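Uronate isomerase (Caulobacter crescentus, PDB 2Q01) catalyses the isomerisation of D-glucuronate to D-fructuronate and of D-galacturonate to D-tagaturonate, in pentose and glucuronate interconversion. Local coordinates at residues S115-N120 / H429-R434; A182-S187 / G191-A196; A213-A218 / D224-K229. All blocks are in the same frame, centred on the assembly; numbering follows the deposited sequence.

Contact 1. Residues S115-N120 / H429-R434; sequences SWVWLN and HDVARR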
loop_
_atom_site.group_PDB
_atom_site.type_symbol
_atom_site.label_atom_id
_atom_site.label_comp_id
_atom_site.label_asym_id
_atom_site.label_seq_id
_atom_site.Cartn_x
_atom_site.Cartn_y
_atom_site.Cartn_z
ATOM N N SER B 115 -4.071 8.574 19.995
ATOM C CA SER B 115 -4.139 8.646 21.457
ATOM C C SER B 115 -4.224 10.080 21.974
ATOM O O SER B 115 -4.702 10.309 23.080
ATOM C CB SER B 115 -2.928 7.954 22.080
ATOM O OG SER B 115 -3.064 6.546 22.021
ATOM N N TRP B 116 -3.735 11.029 21.177
ATOM C CA TRP B 116 -3.901 12.449 21.451
ATOM C C TRP B 116 -5.386 12.779 21.405
ATOM O O TRP B 116 -5.903 13.459 22.288
ATOM C CB TRP B 116 -3.149 13.274 20.405
ATOM C CG TRP B 116 -3.084 14.754 20.666
ATOM C CD1 TRP B 116 -2.062 15.430 21.261
ATOM C CD2 TRP B 116 -4.068 15.740 20.313
ATOM N NE1 TRP B 116 -2.346 16.772 21.312
ATOM C CE2 TRP B 116 -3.570 16.992 20.739
ATOM C CE3 TRP B 116 -5.322 15.686 19.682
ATOM C CZ2 TRP B 116 -4.282 18.186 20.554
ATOM C CZ3 TRP B 116 -6.027 16.872 19.497
ATOM C CH2 TRP B 116 -5.503 18.107 19.934
ATOM N N VAL B 117 -6.062 12.280 20.374
ATOM C CA VAL B 117 -7.492 12.493 20.190
ATOM C C VAL B 117 -8.320 11.813 21.293
ATOM O O VAL B 117 -9.198 12.451 21.876
ATOM C CB VAL B 117 -7.962 12.048 18.770
ATOM C CG1 VAL B 117 -9.460 12.195 18.621
ATOM C CG2 VAL B 117 -7.259 12.858 17.677
ATOM N N TRP B 118 -8.017 10.547 21.600
ATOM C CA TRP B 118 -8.808 9.779 22.576
ATOM C C TRP B 118 -8.658 10.279 24.006
ATOM O O TRP B 118 -9.651 10.422 24.711
ATOM C CB TRP B 118 -8.484 8.281 22.541
ATOM C CG TRP B 118 -8.663 7.608 21.215
ATOM C CD1 TRP B 118 -9.652 7.834 20.296
ATOM C CD2 TRP B 118 -7.842 6.567 20.673
ATOM N NE1 TRP B 118 -9.484 7.011 19.207
ATOM C CE2 TRP B 118 -8.382 6.222 19.411
ATOM C CE3 TRP B 118 -6.693 5.898 21.127
ATOM C CZ2 TRP B 118 -7.814 5.235 18.597
ATOM C CZ3 TRP B 118 -6.127 4.919 20.316
ATOM C CH2 TRP B 118 -6.687 4.599 19.062
ATOM N N LEU B 119 -7.423 10.538 24.427
ATOM C CA LEU B 119 -7.154 10.989 25.789
ATOM C C LEU B 119 -7.635 12.403 26.059
ATOM O O LEU B 119 -8.123 12.680 27.154
ATOM C CB LEU B 119 -5.669 10.880 26.131
ATOM C CG LEU B 119 -5.122 9.526 26.578
ATOM C CD1 LEU B 119 -3.623 9.637 26.719
ATOM C CD2 LEU B 119 -5.752 9.082 27.888
ATOM N N ASN B 120 -7.509 13.288 25.073
ATOM C CA ASN B 120 -8.036 14.647 25.214
ATOM C C ASN B 120 -9.561 14.705 25.191
ATOM O O ASN B 120 -10.147 15.613 25.772
ATOM C CB ASN B 120 -7.427 15.607 24.186
ATOM C CG ASN B 120 -5.974 15.968 24.509
ATOM O OD1 ASN B 120 -5.600 16.143 25.672
ATOM N ND2 ASN B 120 -5.157 16.090 23.471
ATOM N N HIS B 429 -15.504 5.686 19.600
ATOM C CA HIS B 429 -16.711 5.668 18.778
ATOM C C HIS B 429 -17.014 7.017 18.146
ATOM O O HIS B 429 -17.525 7.062 17.035
ATOM C CB HIS B 429 -17.912 5.165 19.575
ATOM C CG HIS B 429 -18.097 3.684 19.499
ATOM N ND1 HIS B 429 -17.391 2.806 20.290
ATOM C CD2 HIS B 429 -18.895 2.925 18.714
ATOM C CE1 HIS B 429 -17.748 1.569 19.999
ATOM N NE2 HIS B 429 -18.663 1.614 19.049
ATOM N N ASP B 430 -16.684 8.102 18.847
ATOM C CA ASP B 430 -16.800 9.452 18.293
ATOM C C ASP B 430 -15.878 9.668 17.096
ATOM O O ASP B 430 -16.296 10.252 16.093
ATOM C CB ASP B 430 -16.521 10.515 19.353
ATOM C CG ASP B 430 -17.063 11.871 18.959
ATOM O OD1 ASP B 430 -16.268 12.745 18.555
ATOM O OD2 ASP B 430 -18.294 12.051 19.027
ATOM N N VAL B 431 -14.632 9.199 17.207
ATOM C CA VAL B 431 -13.654 9.248 16.108
ATOM C C VAL B 431 -14.171 8.481 14.885
ATOM O O VAL B 431 -14.079 8.967 13.760
ATOM C CB VAL B 431 -12.274 8.688 16.556
ATOM C CG1 VAL B 431 -11.316 8.487 15.377
ATOM C CG2 VAL B 431 -11.647 9.592 17.569
ATOM N N ALA B 432 -14.735 7.296 15.122
ATOM C CA ALA B 432 -15.336 6.479 14.059
ATOM C C ALA B 432 -16.429 7.231 13.322
ATOM O O ALA B 432 -16.487 7.208 12.096
ATOM C CB ALA B 432 -15.898 5.204 14.640
ATOM N N ARG B 433 -17.283 7.906 14.086
ATOM C CA ARG B 433 -18.415 8.657 13.542
ATOM C C ARG B 433 -18.016 9.898 12.730
ATOM O O ARG B 433 -18.638 10.186 11.709
ATOM C CB ARG B 433 -19.387 9.004 14.665
ATOM C CG ARG B 433 -20.081 7.767 15.225
ATOM C CD ARG B 433 -20.745 8.003 16.574
ATOM N NE ARG B 433 -21.330 6.752 17.056
ATOM C CZ ARG B 433 -22.231 6.643 18.027
ATOM N NH1 ARG B 433 -22.681 7.715 18.668
ATOM N NH2 ARG B 433 -22.689 5.446 18.354
ATOM N N ARG B 434 -16.966 10.597 13.161
ATOM C CA ARG B 434 -16.468 11.784 12.456
ATOM C C ARG B 434 -15.749 11.453 11.165
ATOM O O ARG B 434 -15.917 12.159 10.168
ATOM C CB ARG B 434 -15.533 12.594 13.352
ATOM C CG ARG B 434 -16.237 13.221 14.520
ATOM C CD ARG B 434 -15.305 13.998 15.414
ATOM N NE ARG B 434 -16.093 14.682 16.430
ATOM C CZ ARG B 434 -16.473 15.952 16.355
ATOM N NH1 ARG B 434 -17.208 16.469 17.321
ATOM N NH2 ARG B 434 -16.103 16.706 15.327
#

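Contact 2. Residues A182-S187 / G191-A196; sequences AAIRES and GHVITA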
loop_
_atom_site.group_PDB
_atom_site.type_symbol
_atom_site.label_atom_id
_atom_site.label_comp_id
_atom_site.label_asym_id
_atom_site.label_seq_id
_atom_site.Cartn_x
_atom_site.Cartn_y
_atom_site.Cartn_z
ATOM N N ALA B 182 -23.045 -13.873 34.444
ATOM C CA ALA B 182 -24.238 -14.367 35.138
ATOM C C ALA B 182 -24.687 -13.404 36.233
ATOM O O ALA B 182 -25.883 -13.215 36.443
ATOM C CB ALA B 182 -23.991 -15.754 35.714
ATOM N N ALA B 183 -23.720 -12.784 36.907
ATOM C CA ALA B 183 -23.995 -11.834 37.981
ATOM C C ALA B 183 -24.549 -10.515 37.452
ATOM O O ALA B 183 -25.325 -9.851 38.139
ATOM C CB ALA B 183 -22.746 -11.592 38.804
ATOM N N ILE B 184 -24.142 -10.146 36.239
ATOM C CA ILE B 184 -24.624 -8.935 35.581
ATOM C C ILE B 184 -26.096 -9.092 35.221
ATOM O O ILE B 184 -26.906 -8.198 35.485
ATOM C CB ILE B 184 -23.773 -8.574 34.331
ATOM C CG1 ILE B 184 -22.462 -7.901 34.752
ATOM C CG2 ILE B 184 -24.542 -7.644 33.376
ATOM C CD1 ILE B 184 -21.372 -7.936 33.682
ATOM N N ARG B 185 -26.442 -10.227 34.622
ATOM C CA ARG B 185 -27.819 -10.485 34.210
ATOM C C ARG B 185 -28.758 -10.541 35.412
ATOM O O ARG B 185 -29.852 -9.977 35.386
ATOM C CB ARG B 185 -27.904 -11.789 33.415
ATOM C CG ARG B 185 -26.790 -11.970 32.397
ATOM C CD ARG B 185 -27.141 -13.042 31.379
ATOM N NE ARG B 185 -26.892 -14.386 31.892
ATOM C CZ ARG B 185 -25.690 -14.946 31.966
ATOM N NH1 ARG B 185 -25.557 -16.175 32.448
ATOM N NH2 ARG B 185 -24.619 -14.279 31.559
ATOM N N GLU B 186 -28.321 -11.227 36.463
ATOM C CA GLU B 186 -29.176 -11.516 37.611
ATOM C C GLU B 186 -29.486 -10.272 38.441
ATOM O O GLU B 186 -30.484 -10.239 39.167
ATOM C CB GLU B 186 -28.552 -12.591 38.490
ATOM C CG GLU B 186 -28.727 -13.998 37.958
ATOM C CD GLU B 186 -28.260 -15.039 38.946
ATOM O OE1 GLU B 186 -27.037 -15.141 39.184
ATOM O OE2 GLU B 186 -29.126 -15.752 39.492
ATOM N N SER B 187 -28.633 -9.254 38.329
ATOM C CA SER B 187 -28.830 -7.988 39.037
ATOM C C SER B 187 -29.947 -7.168 38.402
ATOM O O SER B 187 -30.343 -7.424 37.263
ATOM C CB SER B 187 -27.534 -7.171 39.074
ATOM O OG SER B 187 -27.226 -6.627 37.804
ATOM N N GLY B 191 -27.899 -3.360 32.015
ATOM C CA GLY B 191 -26.826 -3.240 31.032
ATOM C C GLY B 191 -26.581 -4.535 30.284
ATOM O O GLY B 191 -26.470 -5.604 30.893
ATOM N N HIS B 192 -26.499 -4.427 28.958
ATOM C CA HIS B 192 -26.343 -5.576 28.079
ATOM C C HIS B 192 -24.860 -5.827 27.854
ATOM O O HIS B 192 -24.295 -5.463 26.821
ATOM C CB HIS B 192 -27.103 -5.335 26.771
ATOM C CG HIS B 192 -27.157 -6.516 25.849
ATOM N ND1 HIS B 192 -26.674 -6.471 24.557
ATOM C CD2 HIS B 192 -27.665 -7.760 26.014
ATOM C CE1 HIS B 192 -26.868 -7.639 23.973
ATOM N NE2 HIS B 192 -27.469 -8.439 24.836
ATOM N N VAL B 193 -24.231 -6.426 28.861
ATOM C CA VAL B 193 -22.844 -6.855 28.769
ATOM C C VAL B 193 -22.828 -8.334 28.397
ATOM O O VAL B 193 -23.294 -9.184 29.157
ATOM C CB VAL B 193 -22.064 -6.601 30.075
ATOM C CG1 VAL B 193 -20.636 -7.116 29.952
ATOM C CG2 VAL B 193 -22.070 -5.107 30.424
ATOM N N ILE B 194 -22.316 -8.626 27.208
ATOM C CA ILE B 194 -22.262 -9.997 26.702
ATOM C C ILE B 194 -20.821 -10.456 26.510
ATOM O O ILE B 194 -19.877 -9.731 26.829
ATOM C CB ILE B 194 -23.075 -10.176 25.390
ATOM C CG1 ILE B 194 -22.573 -9.235 24.290
ATOM C CG2 ILE B 194 -24.551 -9.964 25.657
ATOM C CD1 ILE B 194 -23.090 -9.577 22.909
ATOM N N THR B 195 -20.661 -11.665 25.988
ATOM C CA THR B 195 -19.341 -12.258 25.823
ATOM C C THR B 195 -19.066 -12.652 24.367
ATOM O O THR B 195 -19.939 -12.535 23.506
ATOM C CB THR B 195 -19.149 -13.460 26.786
ATOM O OG1 THR B 195 -17.849 -14.023 26.602
ATOM C CG2 THR B 195 -20.212 -14.531 26.556
ATOM N N ALA B 196 -17.835 -13.082 24.101
ATOM C CA ALA B 196 -17.452 -13.621 22.800
ATOM C C ALA B 196 -16.567 -14.843 23.015
ATOM O O ALA B 196 -15.758 -14.868 23.942
ATOM C CB ALA B 196 -16.727 -12.569 21.978
HETATM O O HOH W 1 -24.179 -12.015 30.003
#

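Contact 3. Residues A213-A218 / D224-K229; sequences AFERFA and DVYSWK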
loop_
_atom_site.group_PDB
_atom_site.type_symbol
_atom_site.label_atom_id
_atom_site.label_comp_id
_atom_site.label_asym_id
_atom_site.label_seq_id
_atom_site.Cartn_x
_atom_site.Cartn_y
_atom_site.Cartn_z
ATOM N N ALA B 213 -4.521 -24.460 29.949
ATOM C CA ALA B 213 -5.779 -24.122 29.291
ATOM C C ALA B 213 -6.616 -25.362 28.984
ATOM O O ALA B 213 -7.818 -25.362 29.223
ATOM C CB ALA B 213 -5.527 -23.331 28.022
ATOM N N PHE B 214 -5.969 -26.408 28.468
ATOM C CA PHE B 214 -6.614 -27.695 28.191
ATOM C C PHE B 214 -7.134 -28.364 29.455
ATOM O O PHE B 214 -8.159 -29.051 29.429
ATOM C CB PHE B 214 -5.628 -28.649 27.512
ATOM C CG PHE B 214 -5.735 -28.683 26.022
ATOM C CD1 PHE B 214 -4.992 -27.813 25.234
ATOM C CD2 PHE B 214 -6.559 -29.606 25.400
ATOM C CE1 PHE B 214 -5.085 -27.859 23.849
ATOM C CE2 PHE B 214 -6.667 -29.660 24.026
ATOM C CZ PHE B 214 -5.927 -28.787 23.244
ATOM N N GLU B 215 -6.409 -28.164 30.552
ATOM C CA GLU B 215 -6.724 -28.774 31.836
ATOM C C GLU B 215 -8.024 -28.212 32.396
ATOM O O GLU B 215 -8.924 -28.976 32.753
ATOM C CB GLU B 215 -5.568 -28.557 32.817
ATOM C CG GLU B 215 -5.385 -29.673 33.836
ATOM C CD GLU B 215 -4.103 -29.533 34.654
ATOM O OE1 GLU B 215 -3.534 -30.576 35.043
ATOM O OE2 GLU B 215 -3.663 -28.391 34.908
ATOM N N ARG B 216 -8.132 -26.884 32.445
ATOM C CA ARG B 216 -9.353 -26.241 32.937
ATOM C C ARG B 216 -10.491 -26.193 31.911
ATOM O O ARG B 216 -11.642 -25.977 32.283
ATOM C CB ARG B 216 -9.079 -24.873 33.588
ATOM C CG ARG B 216 -8.238 -23.908 32.791
ATOM C CD ARG B 216 -7.626 -22.845 33.699
ATOM N NE ARG B 216 -8.608 -21.858 34.150
ATOM C CZ ARG B 216 -8.584 -20.562 33.838
ATOM N NH1 ARG B 216 -7.616 -20.068 33.074
ATOM N NH2 ARG B 216 -9.528 -19.751 34.301
ATOM N N PHE B 217 -10.169 -26.424 30.639
ATOM C CA PHE B 217 -11.167 -26.651 29.578
ATOM C C PHE B 217 -11.943 -27.950 29.853
ATOM O O PHE B 217 -13.147 -28.019 29.610
ATOM C CB PHE B 217 -10.457 -26.673 28.212
ATOM C CG PHE B 217 -11.359 -26.878 27.006
ATOM C CD1 PHE B 217 -10.872 -27.559 25.897
ATOM C CD2 PHE B 217 -12.650 -26.360 26.946
ATOM C CE1 PHE B 217 -11.664 -27.755 24.769
ATOM C CE2 PHE B 217 -13.450 -26.560 25.824
ATOM C CZ PHE B 217 -12.951 -27.250 24.734
ATOM N N ALA B 218 -11.247 -28.959 30.382
ATOM C CA ALA B 218 -11.862 -30.223 30.801
ATOM C C ALA B 218 -12.746 -30.070 32.044
ATOM O O ALA B 218 -13.744 -30.776 32.188
ATOM C CB ALA B 218 -10.789 -31.268 31.047
ATOM N N ASP B 224 -13.782 -35.476 28.154
ATOM C CA ASP B 224 -12.443 -35.968 27.842
ATOM C C ASP B 224 -11.894 -35.124 26.697
ATOM O O ASP B 224 -12.171 -35.359 25.522
ATOM C CB ASP B 224 -12.441 -37.464 27.496
ATOM C CG ASP B 224 -11.028 -38.027 27.299
ATOM O OD1 ASP B 224 -10.050 -37.426 27.801
ATOM O OD2 ASP B 224 -10.897 -39.083 26.644
ATOM N N VAL B 225 -11.102 -34.138 27.082
ATOM C CA VAL B 225 -10.649 -33.075 26.203
ATOM C C VAL B 225 -9.425 -33.472 25.360
ATOM O O VAL B 225 -9.147 -32.879 24.310
ATOM C CB VAL B 225 -10.471 -31.790 27.060
ATOM C CG1 VAL B 225 -9.132 -31.139 26.883
ATOM C CG2 VAL B 225 -11.601 -30.849 26.799
ATOM N N TYR B 226 -8.735 -34.518 25.807
ATOM C CA TYR B 226 -7.557 -35.041 25.120
ATOM C C TYR B 226 -7.911 -36.191 24.163
ATOM O O TYR B 226 -7.055 -36.996 23.804
ATOM C CB TYR B 226 -6.494 -35.479 26.135
ATOM C CG TYR B 226 -6.153 -34.427 27.178
ATOM C CD1 TYR B 226 -5.256 -33.398 26.895
ATOM C CD2 TYR B 226 -6.724 -34.470 28.452
ATOM C CE1 TYR B 226 -4.939 -32.436 27.853
ATOM C CE2 TYR B 226 -6.419 -33.512 29.413
ATOM C CZ TYR B 226 -5.525 -32.500 29.109
ATOM O OH TYR B 226 -5.222 -31.556 30.065
ATOM N N SER B 227 -9.176 -36.251 23.760
ATOM C CA SER B 227 -9.660 -37.206 22.757
ATOM C C SER B 227 -10.604 -36.464 21.811
ATOM O O SER B 227 -11.432 -35.669 22.258
ATOM C CB SER B 227 -10.361 -38.391 23.427
ATOM O OG SER B 227 -11.193 -39.084 22.520
ATOM N N TRP B 228 -10.477 -36.743 20.517
ATOM C CA TRP B 228 -10.999 -35.877 19.443
ATOM C C TRP B 228 -12.491 -35.545 19.446
ATOM O O TRP B 228 -12.859 -34.371 19.527
ATOM C CB TRP B 228 -10.565 -36.406 18.073
ATOM C CG TRP B 228 -11.087 -35.632 16.889
ATOM C CD1 TRP B 228 -11.883 -36.114 15.888
ATOM C CD2 TRP B 228 -10.839 -34.251 16.573
ATOM N NE1 TRP B 228 -12.144 -35.125 14.968
ATOM C CE2 TRP B 228 -11.515 -33.973 15.364
ATOM C CE3 TRP B 228 -10.112 -33.223 17.192
ATOM C CZ2 TRP B 228 -11.486 -32.708 14.763
ATOM C CZ3 TRP B 228 -10.087 -31.970 16.597
ATOM C CH2 TRP B 228 -10.767 -31.725 15.391
ATOM N N LYS B 229 -13.338 -36.566 19.361
ATOM C CA LYS B 229 -14.778 -36.355 19.263
ATOM C C LYS B 229 -15.369 -35.678 20.497
ATOM O O LYS B 229 -16.365 -34.953 20.394
ATOM C CB LYS B 229 -15.505 -37.667 18.943
ATOM C CG LYS B 229 -15.666 -37.916 17.437
ATOM C CD LYS B 229 -15.946 -39.382 17.113
ATOM C CE LYS B 229 -14.656 -40.199 17.017
ATOM N NZ LYS B 229 -14.920 -41.648 16.814
#

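Contact 1. Residues S115-N120 / H429-R434
Val117 and Val431 mark the closest approach of two helical turns, with their CA atoms 8.1 Å apart and both side chains pointing across. The join is small and falls on a single methyl, Val431 CG2, which lies 3.6 Å from Val117 CG1. Valine suits both places, because its branch at CB puts a methyl near the backbone and so bridges two helices without a long, flexible arm. The same Val431 CG2 also meets the indole of Trp118, coming in at the ring edge near its plane, 3.7 Å from NE1. With its CG anti to the carbonyl carbon (chi1 -57°), Trp118 swings its five-membered ring toward the second helix although its CB does not point there. Val431 CG2 therefore fills the angle between an aliphatic branch and an aromatic rim, a van der Waals meeting of buried side chains at the NE1 corner of the indole.

Beside it, Asp430 and Arg434 are one helical turn apart and form a salt bridge, with Arg434 NE 2.9 Å from Asp430 OD1. The NE-H comes from the syn side of the carboxylate, 27° out of its plane, while the oxygen lies nearly in the guanidinium plane. Asp430 has a second salt bridge, to Arg13, and a hydrogen bond with Tyr29, which together probably offset its charge.

The two segments belong to helices 114-126 and 425-445, far apart in sequence. Trp116 NE1 bonds Glu453 of the second subunit. Helix 114-126 rests on helix 67-74 through Ser115 and Leu119, and helix 425-445 on strand 37-39 through His429, whose NE2 bonds Ile38 O.

Contact 2. Residues A182-S187 / G191-A196
Ile184 holds CG1 anti to its carbonyl carbon (chi1 -79°) and carries on nearly extended, which lays CD1 against Val193. The same rotation turns the other branch, CG2, toward the backbone of Gly191. Val193 answers from the strand with CG1 anti to its backbone N (chi1 178°), and Ile184 CD1 rests 3.9 Å from Val193 CG1, the two side chains meeting at about a right angle. Ile184 CG2 touches Gly191 O at 3.7 Å, a methyl beside a peptide oxygen.

This is the helix-to-strand half of a beta-alpha-beta unit made of strand 165-169, helix 179-186 and strand 192-194, in a family of the TIM-barrel clan. Along the strand, side chains alternate: Val193 faces the helix, whereas His192 points away and bonds Thr167 of the neighbouring strand through ND1. The branched aliphatic residues suit this buried interface, where Phe49 touches Ile184 and Phe160 touches Val193.

At the end of the helix, Ser187 OG donates to Ile184 O at 2.8 Å, tilted 31° from the carbonyl plane, and so adds a firmer partner to the weak bond from Ser187 N as the helix runs out. Arg185 reaches along the flank of the contact: its NH2 donates to a water 2.8 Å away, and the water donates to Val193 O at 3.1 Å.

The chemistry is thus divided. Direct contact is van der Waals packing, methyl on methyl at Val193 and on carbonyl oxygen at Gly191, whereas the polar link found runs through a water that accepts a hydrogen bond from the guanidinium and donates one to the carbonyl.

Contact 3. Residues A213-A218 / D224-K229
Val225 sits in the turn that links helices 210-221 and 228-244, where a type I turn from Asp224 to Ser227 folds back on the first helix before the second begins. Its side chain is a wedge in the tight part of the contact. CG1 presses on the edge of the Phe214 ring, 3.3 Å from CD2, while CG2 lies over a face of Phe217, 3.5 Å from CD1. Behind these methyls, Val225 CB meets Ala218 CB at 4.0 Å, and alanine is short enough to let the backbones come to a CA distance of 5.5 Å at this pair.

The outer side is looser and reaches solvent. Tyr226, with CG anti to its carbonyl carbon (chi1 -51°), lays its ring near parallel to Phe214, planes 21° apart but strongly offset, with little of one ring above the other. A tyrosine fits such a border, since its ring can cover the apolar residues while the hydroxyl stays toward the exposed edge of the contact. A serine in place of Phe214 would probably leave Val225 CG1 without the ring edge it packs on and open a gap between helix and turn. Phe205 meets Phe214 from elsewhere in the chain, and His235 meets Phe217. At the exposed margin, Tyr226 OH comes to 3.6 Å from Glu215 CA.

In the fold
Following the chain from the N terminus, helix 114-126 provides the first half of contact 1, whose partner in helix 425-445 comes some 300 residues later. The long loop so closed holds both other contacts. Contact 2 closes a short loop between helix 179-186 and strand 192-194; contact 3 then closes another between helix 210-221 and the turn before helix 228-244. These two are in series, neither crossing the other. Contact 1 ties together distant parts of the sequence, whereas contacts 2 and 3 fix successive local connections. Contacts 1 and 3 lie on opposite sides of the chain's centre, their own centres 42 Å apart; contact 2 is centred 27 Å from each.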